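Local atomic coordinates of SCARECROW-LIKE protein 7 (Oryza sativa Japonica Group, PDB entry 5HYZ), a protein that is a probable GRAS-family transcription factor of plant development and abiotic stress resistance that binds DNA in vitro. Residues I118-A132 against L160-L174. Numbering follows the deposited sequence.
Sequences IVQGIQWAALLQALA and LAATNTRLRDFAKLL
L167, F170 and L174 of helix 157-174 carry most of the apolar contact, laid along helix 122-132. L167 points CD2 at the first turn of that helix, 3.6 Å from G121 O and 4.0 Å from W124 CB. F170 is swung across by a chi1 of -171°, with CG anti to the backbone N; A125 CB lies over one face of the ring, offset toward the rim, while L128 CB sits at the edge, near the ring plane. CE2 of F170 comes to 3.3 Å from A125 O, an oxygen that already accepts the helical hydrogen bond from Q129 N. L174 divides its branches, CD1 packing 3.5 Å from L128 CB and CD2 reaching A132 CB. At the other end, I118 CG2 meets L160 CD2, and T163 CG2 packs 3.7 Å from G121 CA.

The two helices run nearly parallel, 13° apart with axes 10.1 Å from each other, and cover the same side of the parallel part of the mixed sheet in a Rossmann-like GRAS domain. Each follows a sheet strand, 110-118 or 141-148, in successive beta-alpha-beta crossovers; F178 and I142 continue the apolar layer beneath L167 and L128.

Polar links gather at the N-cap G121, where two waters join the segments without a direct hydrogen bond. One gives a proton to V119 O and is 2.8 Å from T163 OG1; the other accepts from G121 N and is bound to the same hydroxyl at 3.1 Å. The hydroxyl is also hydrogen-bonded to S159 O. At the homodimer interface, R166 of helix 157-174 makes a cation-pi contact with W341 of the second subunit. The bent chain of Q129 crosses F170 at about a right angle, its amide plane 60° from the ring, and OE1 is hydrogen-bonded to S334 OG of that subunit.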
loop_
_atom_site.group_PDB
_atom_site.type_symbol
_atom_site.label_atom_id
_atom_site.label_comp_id
_atom_site.label_asym_id
_atom_site.label_seq_id
_atom_site.Cartn_x
_atom_site.Cartn_y
_atom_site.Cartn_z
ATOM N N ILE A 118 -17.275 -10.730 -5.359
ATOM C CA ILE A 118 -16.260 -9.793 -5.850
ATOM C C ILE A 118 -16.673 -8.326 -5.660
ATOM O O ILE A 118 -17.823 -7.983 -5.804
ATOM C CB ILE A 118 -15.923 -10.060 -7.342
ATOM C CG1 ILE A 118 -14.805 -9.148 -7.854
ATOM C CG2 ILE A 118 -17.169 -9.828 -8.247
ATOM C CD1 ILE A 118 -14.162 -9.712 -9.132
ATOM N N VAL A 119 -15.726 -7.459 -5.290
ATOM C CA VAL A 119 -16.030 -6.025 -5.196
ATOM C C VAL A 119 -15.347 -5.307 -6.377
ATOM O O VAL A 119 -15.988 -4.919 -7.313
ATOM C CB VAL A 119 -15.555 -5.420 -3.806
ATOM C CG1 VAL A 119 -15.891 -3.926 -3.772
ATOM C CG2 VAL A 119 -16.279 -6.189 -2.678
ATOM N N GLN A 120 -14.037 -5.199 -6.355
ATOM C CA GLN A 120 -13.263 -4.564 -7.422
ATOM C C GLN A 120 -12.234 -5.640 -7.840
ATOM O O GLN A 120 -12.195 -6.769 -7.363
ATOM C CB GLN A 120 -12.524 -3.292 -6.986
ATOM C CG GLN A 120 -13.351 -1.993 -6.762
ATOM C CD GLN A 120 -14.321 -1.591 -7.900
ATOM O OE1 GLN A 120 -15.490 -1.958 -7.879
ATOM N NE2 GLN A 120 -13.846 -0.787 -8.845
ATOM N N GLY A 121 -11.401 -5.310 -8.761
ATOM C CA GLY A 121 -10.607 -6.461 -9.176
ATOM C C GLY A 121 -9.281 -6.691 -8.466
ATOM O O GLY A 121 -8.532 -7.569 -8.852
ATOM N N ILE A 122 -8.987 -5.920 -7.433
ATOM C CA ILE A 122 -7.548 -5.867 -7.033
ATOM C C ILE A 122 -7.020 -7.196 -6.494
ATOM O O ILE A 122 -5.854 -7.541 -6.750
ATOM C CB ILE A 122 -7.314 -4.712 -6.030
ATOM C CG1 ILE A 122 -5.781 -4.441 -5.952
ATOM C CG2 ILE A 122 -7.912 -5.055 -4.710
ATOM C CD1 ILE A 122 -5.375 -3.183 -5.157
ATOM N N GLN A 123 -7.871 -7.995 -5.804
ATOM C CA GLN A 123 -7.361 -9.303 -5.376
ATOM C C GLN A 123 -6.851 -10.111 -6.566
ATOM O O GLN A 123 -5.836 -10.807 -6.519
ATOM C CB GLN A 123 -8.483 -10.114 -4.656
ATOM C CG GLN A 123 -7.925 -11.496 -4.141
ATOM C CD GLN A 123 -8.921 -12.279 -3.225
ATOM O OE1 GLN A 123 -10.078 -11.860 -2.997
ATOM N NE2 GLN A 123 -8.475 -13.418 -2.759
ATOM N N TRP A 124 -7.616 -10.059 -7.676
ATOM C CA TRP A 124 -7.232 -10.894 -8.792
ATOM C C TRP A 124 -6.129 -10.312 -9.616
ATOM O O TRP A 124 -5.388 -11.065 -10.230
ATOM C CB TRP A 124 -8.511 -11.191 -9.671
ATOM C CG TRP A 124 -9.561 -11.766 -8.750
ATOM C CD1 TRP A 124 -10.845 -11.308 -8.575
ATOM C CD2 TRP A 124 -9.374 -12.841 -7.775
ATOM N NE1 TRP A 124 -11.473 -12.039 -7.587
ATOM C CE2 TRP A 124 -10.605 -12.971 -7.080
ATOM C CE3 TRP A 124 -8.299 -13.695 -7.444
ATOM C CZ2 TRP A 124 -10.796 -13.899 -6.049
ATOM C CZ3 TRP A 124 -8.462 -14.624 -6.363
ATOM C CH2 TRP A 124 -9.739 -14.718 -5.686
ATOM N N ALA A 125 -6.001 -9.004 -9.631
ATOM C CA ALA A 125 -4.823 -8.422 -10.290
ATOM C C ALA A 125 -3.552 -8.862 -9.530
ATOM O O ALA A 125 -2.566 -9.293 -10.141
ATOM C CB ALA A 125 -4.937 -6.906 -10.324
ATOM N N ALA A 126 -3.643 -8.846 -8.198
ATOM C CA ALA A 126 -2.514 -9.317 -7.402
ATOM C C ALA A 126 -2.217 -10.798 -7.661
ATOM O O ALA A 126 -1.034 -11.245 -7.775
ATOM C CB ALA A 126 -2.791 -9.022 -5.887
ATOM N N LEU A 127 -3.275 -11.612 -7.724
ATOM C CA LEU A 127 -3.062 -13.016 -7.951
ATOM C C LEU A 127 -2.478 -13.271 -9.355
ATOM O O LEU A 127 -1.620 -14.118 -9.536
ATOM C CB LEU A 127 -4.414 -13.810 -7.832
ATOM C CG LEU A 127 -4.154 -15.321 -7.998
ATOM C CD1 LEU A 127 -3.512 -15.973 -6.730
ATOM C CD2 LEU A 127 -5.466 -16.097 -8.257
ATOM N N LEU A 128 -2.973 -12.555 -10.348
ATOM C CA LEU A 128 -2.430 -12.737 -11.714
ATOM C C LEU A 128 -0.919 -12.445 -11.727
ATOM O O LEU A 128 -0.120 -13.179 -12.296
ATOM C CB LEU A 128 -3.149 -11.798 -12.677
ATOM C CG LEU A 128 -4.569 -12.291 -13.074
ATOM C CD1 LEU A 128 -5.356 -11.154 -13.838
ATOM C CD2 LEU A 128 -4.453 -13.579 -13.902
ATOM N N GLN A 129 -0.553 -11.340 -11.113
ATOM C CA GLN A 129 0.893 -11.024 -11.027
ATOM C C GLN A 129 1.694 -12.140 -10.352
ATOM O O GLN A 129 2.788 -12.589 -10.831
ATOM C CB GLN A 129 1.055 -9.712 -10.271
ATOM C CG GLN A 129 2.570 -9.251 -10.057
ATOM C CD GLN A 129 3.172 -8.743 -11.336
ATOM O OE1 GLN A 129 2.473 -8.374 -12.269
ATOM N NE2 GLN A 129 4.520 -8.719 -11.395
ATOM N N ALA A 130 1.136 -12.641 -9.242
ATOM C CA ALA A 130 1.796 -13.739 -8.532
ATOM C C ALA A 130 1.874 -15.027 -9.340
ATOM O O ALA A 130 2.918 -15.667 -9.362
ATOM C CB ALA A 130 1.093 -13.982 -7.165
ATOM N N LEU A 131 0.792 -15.412 -10.031
ATOM C CA LEU A 131 0.780 -16.601 -10.865
ATOM C C LEU A 131 1.810 -16.467 -11.986
ATOM O O LEU A 131 2.432 -17.459 -12.379
ATOM C CB LEU A 131 -0.644 -16.841 -11.492
ATOM C CG LEU A 131 -1.689 -17.315 -10.451
ATOM C CD1 LEU A 131 -3.134 -17.241 -11.009
ATOM C CD2 LEU A 131 -1.333 -18.718 -10.002
ATOM N N ALA A 132 1.984 -15.243 -12.485
ATOM C CA ALA A 132 2.868 -15.078 -13.644
ATOM C C ALA A 132 4.259 -15.372 -13.222
ATOM O O ALA A 132 5.055 -15.834 -14.042
ATOM C CB ALA A 132 2.775 -13.677 -14.240
ATOM N N LEU A 160 -19.014 -4.094 -12.559
ATOM C CA LEU A 160 -18.458 -5.373 -13.008
ATOM C C LEU A 160 -17.843 -5.285 -14.352
ATOM O O LEU A 160 -16.817 -5.861 -14.609
ATOM C CB LEU A 160 -19.571 -6.462 -13.049
ATOM C CG LEU A 160 -20.094 -6.937 -11.709
ATOM C CD1 LEU A 160 -21.444 -7.788 -11.901
ATOM C CD2 LEU A 160 -19.003 -7.759 -10.986
ATOM N N ALA A 161 -18.522 -4.624 -15.292
ATOM C CA ALA A 161 -17.940 -4.481 -16.613
ATOM C C ALA A 161 -16.609 -3.747 -16.582
ATOM O O ALA A 161 -15.690 -4.072 -17.315
ATOM C CB ALA A 161 -18.963 -3.726 -17.568
ATOM N N ALA A 162 -16.533 -2.712 -15.756
ATOM C CA ALA A 162 -15.269 -1.983 -15.693
ATOM C C ALA A 162 -14.151 -2.860 -15.090
ATOM O O ALA A 162 -13.015 -2.779 -15.513
ATOM C CB ALA A 162 -15.428 -0.681 -14.885
ATOM N N THR A 163 -14.502 -3.622 -14.062
ATOM C CA THR A 163 -13.530 -4.575 -13.462
ATOM C C THR A 163 -13.085 -5.640 -14.478
ATOM O O THR A 163 -11.937 -6.021 -14.570
ATOM C CB THR A 163 -14.154 -5.242 -12.237
ATOM O OG1 THR A 163 -14.348 -4.274 -11.216
ATOM C CG2 THR A 163 -13.330 -6.452 -11.708
ATOM N N ASN A 164 -14.043 -6.170 -15.232
ATOM C CA ASN A 164 -13.721 -7.095 -16.278
ATOM C C ASN A 164 -12.710 -6.532 -17.252
ATOM O O ASN A 164 -11.678 -7.144 -17.550
ATOM C CB ASN A 164 -15.071 -7.457 -16.991
ATOM C CG ASN A 164 -14.982 -8.644 -17.918
ATOM O OD1 ASN A 164 -13.920 -9.056 -18.336
ATOM N ND2 ASN A 164 -16.178 -9.181 -18.308
ATOM N N THR A 165 -13.012 -5.346 -17.771
ATOM C CA THR A 165 -12.087 -4.687 -18.681
ATOM C C THR A 165 -10.725 -4.473 -18.073
ATOM O O THR A 165 -9.714 -4.791 -18.682
ATOM C CB THR A 165 -12.662 -3.339 -19.127
ATOM O OG1 THR A 165 -13.799 -3.679 -19.947
ATOM C CG2 THR A 165 -11.662 -2.589 -19.993
ATOM N N ARG A 166 -10.732 -4.000 -16.838
ATOM C CA ARG A 166 -9.455 -3.723 -16.201
ATOM C C ARG A 166 -8.611 -4.984 -15.999
ATOM O O ARG A 166 -7.394 -4.974 -16.238
ATOM C CB ARG A 166 -9.738 -3.008 -14.880
ATOM C CG ARG A 166 -8.787 -1.945 -14.582
ATOM C CD ARG A 166 -9.115 -1.191 -13.279
ATOM N NE ARG A 166 -7.884 -0.515 -12.883
ATOM C CZ ARG A 166 -7.703 0.095 -11.722
ATOM N NH1 ARG A 166 -8.673 0.096 -10.830
ATOM N NH2 ARG A 166 -6.551 0.678 -11.469
ATOM N N LEU A 167 -9.239 -6.084 -15.561
ATOM C CA LEU A 167 -8.497 -7.322 -15.393
ATOM C C LEU A 167 -8.018 -7.920 -16.711
ATOM O O LEU A 167 -6.922 -8.466 -16.816
ATOM C CB LEU A 167 -9.318 -8.411 -14.678
ATOM C CG LEU A 167 -9.588 -8.074 -13.201
ATOM C CD1 LEU A 167 -10.621 -9.105 -12.653
ATOM C CD2 LEU A 167 -8.240 -8.233 -12.414
ATOM N N ARG A 168 -8.852 -7.816 -17.761
ATOM C CA ARG A 168 -8.416 -8.351 -19.049
ATOM C C ARG A 168 -7.250 -7.534 -19.610
ATOM O O ARG A 168 -6.309 -8.112 -20.164
ATOM C CB ARG A 168 -9.615 -8.338 -20.056
ATOM C CG ARG A 168 -10.616 -9.475 -19.772
ATOM C CD ARG A 168 -11.939 -9.276 -20.697
ATOM N NE ARG A 168 -12.929 -10.368 -20.410
ATOM C CZ ARG A 168 -12.882 -11.559 -20.977
ATOM N NH1 ARG A 168 -11.913 -11.844 -21.869
ATOM N NH2 ARG A 168 -13.801 -12.465 -20.659
ATOM N N ASP A 169 -7.281 -6.209 -19.421
ATOM C CA ASP A 169 -6.138 -5.359 -19.893
ATOM C C ASP A 169 -4.858 -5.736 -19.129
ATOM O O ASP A 169 -3.734 -5.836 -19.672
ATOM C CB ASP A 169 -6.431 -3.861 -19.730
ATOM C CG ASP A 169 -7.508 -3.355 -20.719
ATOM O OD1 ASP A 169 -7.855 -4.093 -21.676
ATOM O OD2 ASP A 169 -8.023 -2.246 -20.494
ATOM N N PHE A 170 -5.038 -6.005 -17.820
ATOM C CA PHE A 170 -3.861 -6.397 -17.013
ATOM C C PHE A 170 -3.250 -7.716 -17.431
ATOM O O PHE A 170 -2.003 -7.901 -17.547
ATOM C CB PHE A 170 -4.311 -6.438 -15.532
ATOM C CG PHE A 170 -3.166 -6.605 -14.541
ATOM C CD1 PHE A 170 -2.367 -5.529 -14.239
ATOM C CD2 PHE A 170 -2.923 -7.845 -13.919
ATOM C CE1 PHE A 170 -1.316 -5.659 -13.357
ATOM C CE2 PHE A 170 -1.830 -7.984 -13.034
ATOM C CZ PHE A 170 -1.066 -6.863 -12.746
ATOM N N ALA A 171 -4.132 -8.695 -17.680
ATOM C CA ALA A 171 -3.673 -9.991 -18.108
ATOM C C ALA A 171 -2.913 -9.896 -19.446
ATOM O O ALA A 171 -2.003 -10.685 -19.677
ATOM C CB ALA A 171 -4.881 -10.986 -18.267
ATOM N N LYS A 172 -3.367 -9.003 -20.337
ATOM C CA LYS A 172 -2.582 -8.808 -21.592
ATOM C C LYS A 172 -1.117 -8.432 -21.291
ATOM O O LYS A 172 -0.188 -8.937 -21.963
ATOM C CB LYS A 172 -3.203 -7.740 -22.444
ATOM C CG LYS A 172 -4.489 -8.257 -23.043
ATOM C CD LYS A 172 -5.150 -7.097 -23.784
ATOM C CE LYS A 172 -6.517 -7.515 -24.343
ATOM N NZ LYS A 172 -7.219 -6.253 -24.655
ATOM N N LEU A 173 -0.931 -7.604 -20.261
ATOM C CA LEU A 173 0.448 -7.192 -19.894
ATOM C C LEU A 173 1.271 -8.302 -19.243
ATOM O O LEU A 173 2.480 -8.158 -19.054
ATOM C CB LEU A 173 0.389 -6.019 -18.931
ATOM C CG LEU A 173 -0.299 -4.775 -19.432
ATOM C CD1 LEU A 173 -0.253 -3.728 -18.320
ATOM C CD2 LEU A 173 0.329 -4.284 -20.704
ATOM N N LEU A 174 0.614 -9.413 -18.881
ATOM C CA LEU A 174 1.331 -10.620 -18.461
ATOM C C LEU A 174 1.517 -11.692 -19.498
ATOM O O LEU A 174 2.150 -12.707 -19.209
ATOM C CB LEU A 174 0.590 -11.284 -17.266
ATOM C CG LEU A 174 0.282 -10.356 -16.090
ATOM C CD1 LEU A 174 -0.793 -11.049 -15.181
ATOM C CD2 LEU A 174 1.531 -10.040 -15.284
HETATM O O HOH W 1 -16.761 -4.544 -9.849
HETATM O O HOH W 2 -11.548 -2.991 -10.716
#